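Local coordinates for protein 3-polyprenyl-4-hydroxybenzoate decarboxylase and related decarboxylases (Pelotomaculum thermopropionicum, PDB 6H6X) that catalyses the reversible, prenylated-FMN-dependent decarboxylation of 2,5-furandicarboxylic acid to 2-furoic acid as the UbiD-family enzyme HmfF, at residues B[120-125]-B[288-293]. The protein carries 8 engineered substitutions. Numbering follows the deposited sequence.
Sequences PTHHAG and TIIPAS
Beside the prenylated-FMN pocket of this UbiD-family enzyme, the loop leading into helix 294-315 is joined to the loop before strand 130-139 through the side chains of His122, His123, Thr288 and Pro291. A type II beta turn from Ile290 to Ser293 shapes residues 288-293, and Ile289, turned away from residues 120-125, touches the cofactor. The polar link is a hydrogen bond of 2.8 Å between His122 NE2 and Thr288 OG1, moderately bent at 145°; either atom could be the donor. The hydroxyl meets the imidazole at its edge, near the ring plane, a place reached because chi1 of Thr288 (-163°) sets OG1 opposite its backbone N. A second bond ties OG1 to Thr132 of strand 130-139, so a threonine here links both neighbours. Pro120, buried and apolar, packs beside this pair with its pyrrolidine ring: its CB lies over one face of the His122 ring, offset toward the rim, while its CG meets Thr288 CB at 3.9 Å. Pro291, compact and apolar, lies against both histidines, its CD 4.0 Å from His122 CG. Within the turn, Ile290 O accepts from both Ser293 N and Ser293 OG, and the same hydroxyl, at the N-cap position, also bonds His296 N. His123, whose side chain also packs on Ile433 of the second subunit, turns its ring edge to the Pro291 carbonyl, with CE1 3.6 Å from Pro291 O.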
# COMPACT_ATOMS: atom_id res chain seq x y z
N PRO B 120 -4.33 7.54 29.91
CA PRO B 120 -3.18 8.04 29.15
C PRO B 120 -3.33 9.41 28.58
O PRO B 120 -4.45 9.90 28.40
CB PRO B 120 -3.07 7.04 27.99
CG PRO B 120 -3.94 5.87 28.35
CD PRO B 120 -5.04 6.50 29.15
N THR B 121 -2.20 10.01 28.25
CA THR B 121 -2.12 11.20 27.39
C THR B 121 -1.55 10.68 26.07
O THR B 121 -0.51 10.00 26.04
CB THR B 121 -1.24 12.27 28.07
OG1 THR B 121 -1.74 12.48 29.39
CG2 THR B 121 -1.31 13.56 27.35
N HIS B 122 -2.27 10.90 24.97
CA HIS B 122 -1.99 10.13 23.76
C HIS B 122 -1.00 10.81 22.78
O HIS B 122 0.04 10.24 22.44
CB HIS B 122 -3.30 9.75 23.07
CG HIS B 122 -4.14 8.80 23.86
ND1 HIS B 122 -5.08 9.21 24.78
CD2 HIS B 122 -4.13 7.45 23.90
CE1 HIS B 122 -5.63 8.15 25.34
NE2 HIS B 122 -5.07 7.07 24.83
N HIS B 123 -1.36 11.99 22.29
CA HIS B 123 -0.59 12.73 21.30
C HIS B 123 -0.09 14.07 21.85
O HIS B 123 -0.69 14.61 22.77
CB HIS B 123 -1.46 12.95 20.06
CG HIS B 123 -1.74 11.68 19.31
ND1 HIS B 123 -2.91 10.97 19.47
CD2 HIS B 123 -0.98 10.95 18.44
CE1 HIS B 123 -2.91 9.91 18.67
NE2 HIS B 123 -1.73 9.85 18.07
N ALA B 124 0.98 14.59 21.25
CA ALA B 124 1.68 15.85 21.64
C ALA B 124 0.77 17.02 21.91
O ALA B 124 0.83 17.62 22.98
CB ALA B 124 2.68 16.25 20.54
N GLY B 125 -0.08 17.36 20.95
CA GLY B 125 -1.01 18.49 21.14
C GLY B 125 -2.19 18.32 22.12
O GLY B 125 -2.98 19.24 22.25
N THR B 288 -7.58 1.49 26.63
CA THR B 288 -7.55 2.73 25.88
C THR B 288 -7.53 2.45 24.38
O THR B 288 -7.03 1.40 23.95
CB THR B 288 -6.38 3.62 26.30
OG1 THR B 288 -6.66 4.94 25.83
CG2 THR B 288 -5.02 3.10 25.78
N ILE B 289 -8.12 3.36 23.62
CA ILE B 289 -8.06 3.27 22.15
C ILE B 289 -7.17 4.43 21.74
O ILE B 289 -7.44 5.58 22.08
CB ILE B 289 -9.45 3.38 21.53
CG1 ILE B 289 -10.23 2.06 21.74
CG2 ILE B 289 -9.37 3.68 20.06
CD1 ILE B 289 -11.75 2.24 21.53
N ILE B 290 -6.11 4.13 21.02
CA ILE B 290 -5.20 5.17 20.54
C ILE B 290 -5.84 5.78 19.31
O ILE B 290 -6.21 5.05 18.38
CB ILE B 290 -3.86 4.57 20.18
CG1 ILE B 290 -3.18 4.06 21.46
CG2 ILE B 290 -2.97 5.63 19.56
CD1 ILE B 290 -2.05 3.09 21.14
N PRO B 291 -6.05 7.11 19.30
CA PRO B 291 -6.74 7.66 18.13
C PRO B 291 -5.98 7.47 16.83
O PRO B 291 -4.73 7.49 16.81
CB PRO B 291 -6.84 9.13 18.48
CG PRO B 291 -7.00 9.10 19.96
CD PRO B 291 -5.96 8.12 20.38
N ALA B 292 -6.73 7.29 15.77
CA ALA B 292 -6.25 6.88 14.47
C ALA B 292 -5.49 5.55 14.35
O ALA B 292 -4.89 5.27 13.31
CB ALA B 292 -5.43 8.02 13.87
N SER B 293 -5.55 4.69 15.35
CA SER B 293 -5.08 3.31 15.23
C SER B 293 -6.08 2.49 14.40
O SER B 293 -7.20 2.92 14.14
CB SER B 293 -4.96 2.65 16.62
OG SER B 293 -6.22 2.54 17.24